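Local structure of Non-reducing end beta-L-arabinofuranosidase (Bacteroides thetaiotaomicron, 5MQO) at residues 244-249 with 307-312; 288-293 with 301-306; 318-323 with 396-401; 391-396 with 473-478. The protein probably acts as an aceric acidase, a family GH127 glycoside hydrolase cleaving a glycosidic bond as a gut bacterium breaks down plant pectin. One frame throughout, in Å; residues are numbered along the deposited sequence.

Contact 1: 244-249 with 307-312; sequences HYMGVV and VADVYA
The carboxylate of D309 crosses M246 at a slant, its OD2 3.4 Å from CG of M246, the closest atom of that side chain. This is packing against a methylene, and the polar work of the aspartate is done with other residues. OD1 makes a salt bridge with R253, OD2 one with R394 of helix 382-399, so the buried charge is shared between two arginines that probably keep it ionised and limit the swing of the group. Nearer the backbone, V249 presses on the stem of the same residue. Its CG1 stands 3.9 Å from D309 CB and 3.7 Å from D309 O. Helices 243-255 and 297-314 run nearly the same way here, their local axes 25° apart and 9.1 Å at closest approach. Such a parallel pair suits neighbours within one layer of the (alpha/alpha)6 barrel of six-hairpin glycosidases, where the chain returns through an intervening helix, here 258-270. The other branch of V249, CG2, is anti to the carbonyl carbon (chi1 175° for CG1) and is thereby turned to V310, whose side chain it meets at about a right angle with the CG2 atoms of the two valines 3.9 Å apart. V310 also touches S264 and I268 of helix 258-270, which closes over this apolar end of the contact, while M246 lies against L390 and R394.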
loop_
_atom_site.group_PDB
_atom_site.type_symbol
_atom_site.label_atom_id
_atom_site.label_comp_id
_atom_site.label_asym_id
_atom_site.label_seq_id
_atom_site.Cartn_x
_atom_site.Cartn_y
_atom_site.Cartn_z
ATOM N N HIS A 244 -2.670 -6.365 15.411
ATOM C CA HIS A 244 -3.574 -7.236 16.170
ATOM C C HIS A 244 -4.982 -7.393 15.596
ATOM O O HIS A 244 -5.485 -8.505 15.553
ATOM C CB HIS A 244 -3.707 -6.731 17.627
ATOM C CG HIS A 244 -2.511 -7.013 18.486
ATOM N ND1 HIS A 244 -2.580 -7.052 19.864
ATOM C CD2 HIS A 244 -1.220 -7.273 18.165
ATOM C CE1 HIS A 244 -1.382 -7.318 20.353
ATOM N NE2 HIS A 244 -0.539 -7.459 19.342
ATOM N N TYR A 245 -5.603 -6.291 15.169
ATOM C CA TYR A 245 -7.032 -6.278 14.793
ATOM C C TYR A 245 -7.270 -7.174 13.574
ATOM O O TYR A 245 -8.208 -7.973 13.553
ATOM C CB TYR A 245 -7.505 -4.864 14.464
ATOM C CG TYR A 245 -7.486 -3.914 15.630
ATOM C CD1 TYR A 245 -6.332 -3.193 15.947
ATOM C CD2 TYR A 245 -8.614 -3.709 16.397
ATOM C CE1 TYR A 245 -6.288 -2.322 17.013
ATOM C CE2 TYR A 245 -8.591 -2.830 17.462
ATOM C CZ TYR A 245 -7.421 -2.139 17.773
ATOM O OH TYR A 245 -7.381 -1.247 18.836
ATOM N N MET A 246 -6.392 -7.019 12.580
ATOM C CA MET A 246 -6.394 -7.816 11.363
ATOM C C MET A 246 -6.035 -9.286 11.652
ATOM O O MET A 246 -6.761 -10.195 11.233
ATOM C CB MET A 246 -5.446 -7.193 10.312
ATOM C CG MET A 246 -6.094 -6.075 9.488
ATOM S SD MET A 246 -5.063 -5.001 8.454
ATOM C CE MET A 246 -3.757 -6.136 7.969
ATOM N N GLY A 247 -4.947 -9.506 12.395
ATOM C CA GLY A 247 -4.488 -10.856 12.767
ATOM C C GLY A 247 -5.527 -11.716 13.452
ATOM O O GLY A 247 -5.651 -12.902 13.154
ATOM N N VAL A 248 -6.294 -11.102 14.355
ATOM C CA VAL A 248 -7.325 -11.798 15.134
ATOM C C VAL A 248 -8.550 -12.134 14.269
ATOM O O VAL A 248 -9.098 -13.234 14.376
ATOM C CB VAL A 248 -7.669 -11.038 16.464
ATOM C CG1 VAL A 248 -8.429 -9.759 16.216
ATOM C CG2 VAL A 248 -8.507 -11.889 17.400
ATOM N N VAL A 249 -8.961 -11.222 13.389
ATOM C CA VAL A 249 -10.041 -11.520 12.426
ATOM C C VAL A 249 -9.549 -12.540 11.386
ATOM O O VAL A 249 -10.304 -13.420 10.928
ATOM C CB VAL A 249 -10.557 -10.257 11.708
ATOM C CG1 VAL A 249 -11.586 -10.609 10.632
ATOM C CG2 VAL A 249 -11.194 -9.300 12.699
ATOM N N VAL A 307 -11.207 -2.547 11.403
ATOM C CA VAL A 307 -12.650 -2.355 11.530
ATOM C C VAL A 307 -13.426 -2.862 10.299
ATOM O O VAL A 307 -14.508 -3.430 10.435
ATOM C CB VAL A 307 -12.972 -0.877 11.852
ATOM C CG1 VAL A 307 -14.463 -0.557 11.731
ATOM C CG2 VAL A 307 -12.499 -0.556 13.268
ATOM N N ALA A 308 -12.861 -2.662 9.110
ATOM C CA ALA A 308 -13.448 -3.149 7.879
ATOM C C ALA A 308 -13.499 -4.646 7.892
ATOM O O ALA A 308 -14.482 -5.244 7.473
ATOM C CB ALA A 308 -12.665 -2.676 6.690
ATOM N N ASP A 309 -12.432 -5.243 8.404
ATOM C CA ASP A 309 -12.395 -6.687 8.642
ATOM C C ASP A 309 -13.481 -7.181 9.616
ATOM O O ASP A 309 -14.121 -8.203 9.361
ATOM C CB ASP A 309 -10.989 -7.122 9.088
ATOM C CG ASP A 309 -10.118 -7.537 7.926
ATOM O OD1 ASP A 309 -10.680 -7.915 6.875
ATOM O OD2 ASP A 309 -8.877 -7.515 8.073
ATOM N N VAL A 310 -13.732 -6.450 10.699
ATOM C CA VAL A 310 -14.856 -6.799 11.586
ATOM C C VAL A 310 -16.169 -6.606 10.860
ATOM O O VAL A 310 -17.035 -7.491 10.933
ATOM C CB VAL A 310 -14.844 -6.030 12.918
ATOM C CG1 VAL A 310 -16.157 -6.234 13.699
ATOM C CG2 VAL A 310 -13.629 -6.480 13.734
ATOM N N TYR A 311 -16.300 -5.502 10.114
ATOM C CA TYR A 311 -17.524 -5.270 9.336
ATOM C C TYR A 311 -17.807 -6.426 8.370
ATOM O O TYR A 311 -18.947 -6.849 8.237
ATOM C CB TYR A 311 -17.512 -3.935 8.586
ATOM C CG TYR A 311 -18.726 -3.841 7.724
ATOM C CD1 TYR A 311 -19.963 -3.478 8.265
ATOM C CD2 TYR A 311 -18.675 -4.238 6.382
ATOM C CE1 TYR A 311 -21.110 -3.455 7.471
ATOM C CE2 TYR A 311 -19.803 -4.217 5.585
ATOM C CZ TYR A 311 -21.004 -3.826 6.123
ATOM O OH TYR A 311 -22.066 -3.839 5.282
ATOM N N ALA A 312 -16.765 -6.943 7.719
ATOM C CA ALA A 312 -16.917 -8.073 6.793
ATOM C C ALA A 312 -17.654 -9.259 7.408
ATOM O O ALA A 312 -18.345 -9.983 6.701
ATOM C CB ALA A 312 -15.560 -8.543 6.299
#

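Contact 2: 288-293 with 301-306; sequences RDQYRA and NYLYAG
L303 is the first residue of 301-306 to touch the loop, its CB directed at 288-293 and its CD2 methyl 4.4 Å from OE1 of Q290, a loose apolar-on-polar contact. The amide of Q290 has its firmer partner in its own loop, where NE2 bonds to the backbone oxygen of Q282. One residue on, Y304 carries most of the contact. Its CG sits anti to the carbonyl carbon (chi1 -49°), which sends the phenol alongside the loop so that the OH end arrives at the backbone: Y304 OH is 3.4 Å from CA of A293. The carbonyl of R292 is near as well, with its O 3.8 Å from the same hydroxyl, too far for a bond. Here the loop that leads from helix 258-270 into helix 297-314 folds back on the helix it is about to enter, a local closure within the helical GH127 catalytic domain. The methyl of A293 lies near the ring, its CB 4.5 Å from CE2 of Y304, and CA of A293 approaches that ring obliquely. Helix 317-333 supplies the rest of the setting: I326 packs on Y304, I330 on A293, and D329 takes the backbone N-H of A293.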
loop_
_atom_site.group_PDB
_atom_site.type_symbol
_atom_site.label_atom_id
_atom_site.label_comp_id
_atom_site.label_asym_id
_atom_site.label_seq_id
_atom_site.Cartn_x
_atom_site.Cartn_y
_atom_site.Cartn_z
ATOM N N ARG A 288 -17.368 4.762 17.285
ATOM C CA ARG A 288 -18.605 5.033 16.537
ATOM C C ARG A 288 -18.920 6.514 16.421
ATOM O O ARG A 288 -19.736 6.891 15.593
ATOM C CB ARG A 288 -19.764 4.233 17.120
ATOM C CG ARG A 288 -19.512 2.740 16.998
ATOM C CD ARG A 288 -20.670 1.874 17.490
ATOM N NE ARG A 288 -20.483 0.474 17.113
ATOM C CZ ARG A 288 -19.585 -0.356 17.662
ATOM N NH1 ARG A 288 -18.749 0.027 18.649
ATOM N NH2 ARG A 288 -19.510 -1.606 17.214
ATOM N N ASP A 289 -18.244 7.342 17.219
ATOM C CA ASP A 289 -18.333 8.814 17.128
ATOM C C ASP A 289 -17.334 9.420 16.154
ATOM O O ASP A 289 -17.438 10.587 15.860
ATOM C CB ASP A 289 -18.142 9.472 18.511
ATOM C CG ASP A 289 -19.176 9.006 19.534
ATOM O OD1 ASP A 289 -20.391 9.123 19.259
ATOM O OD2 ASP A 289 -18.773 8.521 20.617
ATOM N N GLN A 290 -16.375 8.641 15.663
ATOM C CA GLN A 290 -15.324 9.130 14.770
ATOM C C GLN A 290 -15.785 9.109 13.347
ATOM O O GLN A 290 -16.081 8.034 12.824
ATOM C CB GLN A 290 -14.081 8.253 14.862
ATOM C CG GLN A 290 -13.350 8.358 16.193
ATOM C CD GLN A 290 -12.156 7.416 16.283
ATOM O OE1 GLN A 290 -11.393 7.232 15.321
ATOM N NE2 GLN A 290 -11.973 6.840 17.459
ATOM N N TYR A 291 -15.841 10.277 12.708
ATOM C CA TYR A 291 -16.201 10.379 11.281
ATOM C C TYR A 291 -15.095 11.070 10.450
ATOM O O TYR A 291 -15.333 11.495 9.305
ATOM C CB TYR A 291 -17.538 11.128 11.121
ATOM C CG TYR A 291 -18.714 10.422 11.712
ATOM C CD1 TYR A 291 -19.449 9.483 10.951
ATOM C CD2 TYR A 291 -19.119 10.669 13.036
ATOM C CE1 TYR A 291 -20.562 8.822 11.478
ATOM C CE2 TYR A 291 -20.228 9.993 13.595
ATOM C CZ TYR A 291 -20.949 9.072 12.809
ATOM O OH TYR A 291 -22.048 8.407 13.312
ATOM N N ARG A 292 -13.892 11.161 11.026
ATOM C CA ARG A 292 -12.755 11.798 10.395
ATOM C C ARG A 292 -11.444 11.039 10.759
ATOM O O ARG A 292 -11.370 10.333 11.784
ATOM C CB ARG A 292 -12.743 13.278 10.815
ATOM C CG ARG A 292 -13.883 14.111 10.208
ATOM C CD ARG A 292 -13.856 15.576 10.652
ATOM N NE ARG A 292 -14.593 16.527 9.779
ATOM C CZ ARG A 292 -14.615 17.871 9.938
ATOM N NH1 ARG A 292 -13.956 18.459 10.945
ATOM N NH2 ARG A 292 -15.293 18.649 9.079
ATOM N N ALA A 293 -10.428 11.159 9.903
ATOM C CA ALA A 293 -9.085 10.618 10.186
ATOM C C ALA A 293 -8.428 11.453 11.248
ATOM O O ALA A 293 -8.629 12.655 11.263
ATOM C CB ALA A 293 -8.224 10.625 8.937
ATOM N N ASN A 301 -4.680 4.073 10.228
ATOM C CA ASN A 301 -5.012 3.354 9.043
ATOM C C ASN A 301 -5.156 1.864 9.356
ATOM O O ASN A 301 -6.104 1.258 8.873
ATOM C CB ASN A 301 -3.987 3.614 7.963
ATOM C CG ASN A 301 -4.116 4.987 7.336
ATOM O OD1 ASN A 301 -5.093 5.712 7.541
ATOM N ND2 ASN A 301 -3.122 5.345 6.528
ATOM N N TYR A 302 -4.270 1.297 10.187
ATOM C CA TYR A 302 -4.408 -0.111 10.613
ATOM C C TYR A 302 -5.701 -0.352 11.396
ATOM O O TYR A 302 -6.337 -1.378 11.204
ATOM C CB TYR A 302 -3.165 -0.624 11.382
ATOM C CG TYR A 302 -2.023 -1.045 10.472
ATOM C CD1 TYR A 302 -1.964 -2.319 9.957
ATOM C CD2 TYR A 302 -1.048 -0.162 10.088
ATOM C CE1 TYR A 302 -0.939 -2.716 9.098
ATOM C CE2 TYR A 302 -0.025 -0.542 9.240
ATOM C CZ TYR A 302 0.032 -1.824 8.747
ATOM O OH TYR A 302 1.054 -2.204 7.899
ATOM N N LEU A 303 -6.099 0.611 12.239
ATOM C CA LEU A 303 -7.432 0.587 12.891
ATOM C C LEU A 303 -8.506 0.500 11.857
ATOM O O LEU A 303 -9.330 -0.391 11.929
ATOM C CB LEU A 303 -7.714 1.829 13.750
ATOM C CG LEU A 303 -9.158 2.111 14.236
ATOM C CD1 LEU A 303 -9.681 1.027 15.141
ATOM C CD2 LEU A 303 -9.246 3.422 14.989
ATOM N N TYR A 304 -8.492 1.423 10.896
ATOM C CA TYR A 304 -9.579 1.490 9.908
ATOM C C TYR A 304 -9.706 0.166 9.115
ATOM O O TYR A 304 -10.818 -0.337 8.894
ATOM C CB TYR A 304 -9.472 2.728 8.970
ATOM C CG TYR A 304 -9.255 4.032 9.674
ATOM C CD1 TYR A 304 -9.825 4.273 10.910
ATOM C CD2 TYR A 304 -8.457 5.033 9.107
ATOM C CE1 TYR A 304 -9.617 5.455 11.575
ATOM C CE2 TYR A 304 -8.259 6.239 9.766
ATOM C CZ TYR A 304 -8.843 6.436 11.005
ATOM O OH TYR A 304 -8.680 7.595 11.712
ATOM N N ALA A 305 -8.557 -0.380 8.750
ATOM C CA ALA A 305 -8.467 -1.676 8.118
ATOM C C ALA A 305 -9.117 -2.767 8.944
ATOM O O ALA A 305 -9.956 -3.524 8.440
ATOM C CB ALA A 305 -7.006 -2.025 7.912
ATOM N N GLY A 306 -8.692 -2.846 10.209
ATOM C CA GLY A 306 -9.175 -3.842 11.163
ATOM C C GLY A 306 -10.672 -3.762 11.337
ATOM O O GLY A 306 -11.339 -4.789 11.392
#

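Contact 3: 318-323 with 396-401; sequences QLMKNL and LEVTGD
This is a small, partly buried apolar contact between two helices of the catalytic domain, made where helix 382-399 ends against the early turns of helix 317-333. M320 and V398 reach toward each other tip to tip, with M320 CE 4.0 Å from CG1 of V398. The methionine starts with CG anti to the backbone N (chi1 -162°), then bends at chi2 and again at chi3, which brings the methyl round to the valine. The sulfur behind that methyl adds a slight touch, M320 SD lying 4.5 Å from CG2 of T399. Y311 of helix 297-314 packs on both M320 and V398, so three helices of the barrel domain meet here. The chain then passes to the next helix, 402-416, through a tight turn between consecutive helices. L396 O accepts from both T399 N and G400 N, the latter at 2.7 Å; G400 takes positive phi, and D401 is the N-cap, its OD1 accepting from K403 N. T399 OG1 bonds to M395 O and receives only a weak bond from D401 N. Helix 317-333 is also tied to loop 288-293, where N322 ND2 bonds to the carbonyl oxygens of R288 and Q290.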
loop_
_atom_site.group_PDB
_atom_site.type_symbol
_atom_site.label_atom_id
_atom_site.label_comp_id
_atom_site.label_asym_id
_atom_site.label_seq_id
_atom_site.Cartn_x
_atom_site.Cartn_y
_atom_site.Cartn_z
ATOM N N GLN A 318 -23.378 0.699 11.092
ATOM C CA GLN A 318 -22.828 1.918 11.704
ATOM C C GLN A 318 -21.339 2.007 11.433
ATOM O O GLN A 318 -20.866 3.030 11.006
ATOM C CB GLN A 318 -23.145 1.981 13.204
ATOM C CG GLN A 318 -22.478 3.111 13.988
ATOM C CD GLN A 318 -22.707 4.512 13.430
ATOM O OE1 GLN A 318 -23.812 4.867 13.016
ATOM N NE2 GLN A 318 -21.661 5.321 13.441
ATOM N N LEU A 319 -20.629 0.905 11.598
ATOM C CA LEU A 319 -19.207 0.833 11.232
ATOM C C LEU A 319 -18.883 1.356 9.804
ATOM O O LEU A 319 -17.944 2.119 9.623
ATOM C CB LEU A 319 -18.697 -0.594 11.376
ATOM C CG LEU A 319 -18.883 -1.198 12.760
ATOM C CD1 LEU A 319 -18.469 -2.645 12.733
ATOM C CD2 LEU A 319 -18.095 -0.433 13.808
ATOM N N MET A 320 -19.673 0.958 8.810
ATOM C CA MET A 320 -19.517 1.449 7.431
ATOM C C MET A 320 -19.927 2.919 7.305
ATOM O O MET A 320 -19.446 3.610 6.425
ATOM C CB MET A 320 -20.326 0.574 6.463
ATOM C CG MET A 320 -19.955 0.679 4.980
ATOM S SD MET A 320 -18.307 0.196 4.405
ATOM C CE MET A 320 -17.780 -0.932 5.702
ATOM N N LYS A 321 -20.811 3.404 8.172
ATOM C CA LYS A 321 -21.070 4.857 8.242
ATOM C C LYS A 321 -19.809 5.628 8.687
ATOM O O LYS A 321 -19.507 6.678 8.146
ATOM C CB LYS A 321 -22.283 5.187 9.139
ATOM C CG LYS A 321 -23.432 5.891 8.411
ATOM C CD LYS A 321 -24.848 5.493 8.865
ATOM C CE LYS A 321 -25.861 5.862 7.769
ATOM N NZ LYS A 321 -27.251 6.050 8.276
ATOM N N ASN A 322 -19.084 5.075 9.655
ATOM C CA ASN A 322 -17.827 5.636 10.097
ATOM C C ASN A 322 -16.770 5.446 9.046
ATOM O O ASN A 322 -16.092 6.395 8.688
ATOM C CB ASN A 322 -17.373 5.020 11.419
ATOM C CG ASN A 322 -18.359 5.285 12.546
ATOM O OD1 ASN A 322 -19.059 4.382 12.978
ATOM N ND2 ASN A 322 -18.428 6.533 13.013
ATOM N N LEU A 323 -16.642 4.241 8.519
ATOM C CA LEU A 323 -15.521 3.940 7.615
ATOM C C LEU A 323 -15.613 4.733 6.338
ATOM O O LEU A 323 -14.576 5.175 5.839
ATOM C CB LEU A 323 -15.396 2.451 7.312
ATOM C CG LEU A 323 -14.949 1.551 8.478
ATOM C CD1 LEU A 323 -15.074 0.075 8.082
ATOM C CD2 LEU A 323 -13.538 1.880 8.958
ATOM N N LEU A 396 -12.491 -2.510 -0.724
ATOM C CA LEU A 396 -12.786 -3.170 -1.988
ATOM C C LEU A 396 -13.565 -4.479 -1.773
ATOM O O LEU A 396 -14.641 -4.650 -2.367
ATOM C CB LEU A 396 -11.515 -3.457 -2.788
ATOM C CG LEU A 396 -11.685 -4.129 -4.163
ATOM C CD1 LEU A 396 -12.431 -3.223 -5.148
ATOM C CD2 LEU A 396 -10.313 -4.495 -4.707
ATOM N N GLU A 397 -13.043 -5.375 -0.929
ATOM C CA GLU A 397 -13.645 -6.727 -0.770
ATOM C C GLU A 397 -15.077 -6.663 -0.152
ATOM O O GLU A 397 -15.969 -7.370 -0.560
ATOM C CB GLU A 397 -12.700 -7.684 0.006
ATOM C CG GLU A 397 -11.317 -7.859 -0.651
ATOM C CD GLU A 397 -10.688 -9.256 -0.539
ATOM O OE1 GLU A 397 -10.597 -9.882 0.561
ATOM O OE2 GLU A 397 -10.246 -9.738 -1.601
ATOM N N VAL A 398 -15.277 -5.761 0.793
ATOM C CA VAL A 398 -16.582 -5.505 1.395
ATOM C C VAL A 398 -17.630 -4.815 0.505
ATOM O O VAL A 398 -18.816 -4.911 0.804
ATOM C CB VAL A 398 -16.365 -4.629 2.649
ATOM C CG1 VAL A 398 -17.624 -3.926 3.098
ATOM C CG2 VAL A 398 -15.787 -5.465 3.778
ATOM N N THR A 399 -17.203 -4.078 -0.524
ATOM C CA THR A 399 -18.120 -3.254 -1.354
ATOM C C THR A 399 -18.169 -3.548 -2.856
ATOM O O THR A 399 -19.155 -3.226 -3.512
ATOM C CB THR A 399 -17.813 -1.743 -1.228
ATOM O OG1 THR A 399 -16.505 -1.452 -1.731
ATOM C CG2 THR A 399 -17.910 -1.304 0.190
ATOM N N GLY A 400 -17.100 -4.096 -3.422
ATOM C CA GLY A 400 -17.058 -4.344 -4.844
ATOM C C GLY A 400 -16.856 -3.101 -5.673
ATOM O O GLY A 400 -16.955 -3.173 -6.885
ATOM N N ASP A 401 -16.526 -1.974 -5.036
ATOM C CA ASP A 401 -16.416 -0.684 -5.706
ATOM C C ASP A 401 -14.981 -0.473 -6.179
ATOM O O ASP A 401 -14.041 -0.450 -5.385
ATOM C CB ASP A 401 -16.819 0.412 -4.729
ATOM C CG ASP A 401 -17.112 1.758 -5.404
ATOM O OD1 ASP A 401 -16.372 2.187 -6.334
ATOM O OD2 ASP A 401 -18.092 2.399 -4.949
#

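Contact 4: 391-396 with 473-478; sequences FNWRML and AYTLSP
The indole of W393 turns the outer edge of its six-membered ring to the backbone of the strand: Y474 O lies in the plane of the ring, 4.0 Å from CH2. T475 arrives obliquely, its methyl CG2 coming to 3.5 Å from W393 CZ2 and 3.6 Å from W393 CH2. The two side chains come from opposite directions, the tryptophan extended with CG anti to the backbone N (chi1 -177°) so that it projects from the helix as far as the strand. Y472, just before the strand, adds an edge-to-face ring contact with W393. The indole is further fixed by its nitrogen, since NE1 bonds to OD1 of N38. N38 belongs to strand 37-38, which pairs antiparallel with strand 474-477; the tryptophan is thus gripped by two adjacent strands of one sheet. What is joined here is helix 382-399 of the helical catalytic domain and the five-stranded mixed sheet next to it, consistent with a barrel-to-beta-domain interface. On the strand side, T475 holds OG1 in the crowded position between backbone N and carbonyl carbon (chi1 50°), where it bonds to ND2 of N484; that placement turns CG2 to the indole. E397 also lies against the T475 methyl. Y474 contributes only its carbonyl, for its CB points away from the helix and its hydroxyl bonds to N489 OD1 in the neighbouring seven-stranded sheet.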
loop_
_atom_site.group_PDB
_atom_site.type_symbol
_atom_site.label_atom_id
_atom_site.label_comp_id
_atom_site.label_asym_id
_atom_site.label_seq_id
_atom_site.Cartn_x
_atom_site.Cartn_y
_atom_site.Cartn_z
ATOM N N PHE A 391 -6.240 -0.858 4.197
ATOM C CA PHE A 391 -7.596 -0.316 4.428
ATOM C C PHE A 391 -8.388 -0.391 3.116
ATOM O O PHE A 391 -9.473 -0.975 3.064
ATOM C CB PHE A 391 -7.536 1.121 4.985
ATOM C CG PHE A 391 -8.891 1.805 5.182
ATOM C CD1 PHE A 391 -10.029 1.111 5.614
ATOM C CD2 PHE A 391 -9.008 3.180 4.992
ATOM C CE1 PHE A 391 -11.254 1.759 5.810
ATOM C CE2 PHE A 391 -10.239 3.833 5.187
ATOM C CZ PHE A 391 -11.367 3.112 5.584
ATOM N N ASN A 392 -7.807 0.122 2.040
ATOM C CA ASN A 392 -8.556 0.203 0.799
ATOM C C ASN A 392 -8.853 -1.175 0.199
ATOM O O ASN A 392 -9.853 -1.367 -0.502
ATOM C CB ASN A 392 -7.841 1.092 -0.210
ATOM C CG ASN A 392 -8.155 2.538 -0.004
ATOM O OD1 ASN A 392 -9.059 3.087 -0.621
ATOM N ND2 ASN A 392 -7.432 3.162 0.901
ATOM N N TRP A 393 -7.969 -2.122 0.471
ATOM C CA TRP A 393 -8.160 -3.452 -0.020
ATOM C C TRP A 393 -9.359 -4.099 0.667
ATOM O O TRP A 393 -10.147 -4.713 -0.002
ATOM C CB TRP A 393 -6.908 -4.286 0.140
ATOM C CG TRP A 393 -7.086 -5.639 -0.437
ATOM C CD1 TRP A 393 -7.374 -6.788 0.246
ATOM C CD2 TRP A 393 -7.047 -5.991 -1.818
ATOM N NE1 TRP A 393 -7.490 -7.835 -0.627
ATOM C CE2 TRP A 393 -7.284 -7.372 -1.903
ATOM C CE3 TRP A 393 -6.817 -5.273 -2.996
ATOM C CZ2 TRP A 393 -7.306 -8.048 -3.108
ATOM C CZ3 TRP A 393 -6.825 -5.956 -4.209
ATOM C CH2 TRP A 393 -7.082 -7.328 -4.247
ATOM N N ARG A 394 -9.498 -3.935 1.980
ATOM C CA ARG A 394 -10.656 -4.451 2.713
ATOM C C ARG A 394 -11.942 -3.777 2.241
ATOM O O ARG A 394 -12.965 -4.443 2.005
ATOM C CB ARG A 394 -10.501 -4.237 4.201
ATOM C CG ARG A 394 -9.805 -5.359 4.949
ATOM C CD ARG A 394 -8.360 -5.474 4.576
ATOM N NE ARG A 394 -7.661 -6.432 5.406
ATOM C CZ ARG A 394 -6.484 -6.962 5.093
ATOM N NH1 ARG A 394 -5.830 -6.619 3.982
ATOM N NH2 ARG A 394 -5.942 -7.842 5.919
ATOM N N MET A 395 -11.879 -2.464 2.055
ATOM C CA MET A 395 -13.042 -1.736 1.536
ATOM C C MET A 395 -13.463 -2.224 0.132
ATOM O O MET A 395 -14.657 -2.363 -0.149
ATOM C CB MET A 395 -12.795 -0.231 1.552
ATOM C CG MET A 395 -12.594 0.328 2.958
ATOM S SD MET A 395 -14.040 0.321 4.029
ATOM C CE MET A 395 -15.036 1.560 3.217
ATOM N N LEU A 396 -12.491 -2.510 -0.724
ATOM C CA LEU A 396 -12.786 -3.170 -1.988
ATOM C C LEU A 396 -13.565 -4.479 -1.773
ATOM O O LEU A 396 -14.641 -4.650 -2.367
ATOM C CB LEU A 396 -11.515 -3.457 -2.788
ATOM C CG LEU A 396 -11.685 -4.129 -4.163
ATOM C CD1 LEU A 396 -12.431 -3.223 -5.148
ATOM C CD2 LEU A 396 -10.313 -4.495 -4.707
ATOM N N ALA A 473 -3.554 -8.715 -7.401
ATOM C CA ALA A 473 -3.794 -8.542 -8.839
ATOM C C ALA A 473 -5.233 -8.806 -9.199
ATOM O O ALA A 473 -5.770 -8.083 -10.009
ATOM C CB ALA A 473 -2.879 -9.426 -9.653
ATOM N N TYR A 474 -5.859 -9.809 -8.574
ATOM C CA TYR A 474 -7.243 -10.188 -8.887
ATOM C C TYR A 474 -8.085 -10.366 -7.619
ATOM O O TYR A 474 -7.554 -10.575 -6.528
ATOM C CB TYR A 474 -7.297 -11.527 -9.657
ATOM C CG TYR A 474 -6.493 -11.644 -10.949
ATOM C CD1 TYR A 474 -7.038 -11.265 -12.191
ATOM C CD2 TYR A 474 -5.209 -12.199 -10.949
ATOM C CE1 TYR A 474 -6.303 -11.385 -13.381
ATOM C CE2 TYR A 474 -4.480 -12.325 -12.128
ATOM C CZ TYR A 474 -5.030 -11.915 -13.337
ATOM O OH TYR A 474 -4.301 -12.035 -14.483
ATOM N N THR A 475 -9.401 -10.302 -7.759
ATOM C CA THR A 475 -10.288 -10.899 -6.770
ATOM C C THR A 475 -11.315 -11.758 -7.469
ATOM O O THR A 475 -11.490 -11.676 -8.687
ATOM C CB THR A 475 -11.040 -9.826 -5.983
ATOM O OG1 THR A 475 -11.631 -8.917 -6.916
ATOM C CG2 THR A 475 -10.096 -9.065 -5.017
ATOM N N LEU A 476 -12.033 -12.542 -6.685
ATOM C CA LEU A 476 -13.125 -13.382 -7.206
ATOM C C LEU A 476 -14.452 -13.008 -6.564
ATOM O O LEU A 476 -14.489 -12.341 -5.521
ATOM C CB LEU A 476 -12.856 -14.857 -6.911
ATOM C CG LEU A 476 -11.426 -15.379 -7.095
ATOM C CD1 LEU A 476 -11.265 -16.733 -6.420
ATOM C CD2 LEU A 476 -11.061 -15.453 -8.579
ATOM N N SER A 477 -15.526 -13.460 -7.209
ATOM C CA SER A 477 -16.870 -13.494 -6.615
ATOM C C SER A 477 -17.633 -14.587 -7.336
ATOM O O SER A 477 -17.084 -15.215 -8.228
ATOM C CB SER A 477 -17.568 -12.130 -6.711
ATOM O OG SER A 477 -17.994 -11.806 -8.011
ATOM N N PRO A 478 -18.885 -14.849 -6.944
ATOM C CA PRO A 478 -19.654 -15.859 -7.698
ATOM C C PRO A 478 -19.944 -15.486 -9.171
ATOM O O PRO A 478 -20.081 -16.380 -10.010
ATOM C CB PRO A 478 -20.960 -15.985 -6.894
ATOM C CG PRO A 478 -20.592 -15.528 -5.527
ATOM C CD PRO A 478 -19.607 -14.412 -5.740
#

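Contacts 1, 2 and 4 are buried, whereas contact 3 is only partly so. Helix 297-314 serves contacts 1 and 2, and Y311 from the same helix packs on contact 3; helix 382-399 serves contacts 3 and 4, which share L396. Contacts 1 to 3 stay within the catalytic domain, while contact 4 reaches from helix 382-399 to the beta sheet. Chemistry follows place: contact 1 sets valines beside a carboxylate whose salt bridge runs to R394 of contact 4, contact 2 puts a phenol on loop backbone, contact 3 rests on a methionine end, methyl and sulfur, against V398 and T399, and contact 4 sets an indole against a strand carbonyl and a threonine methyl.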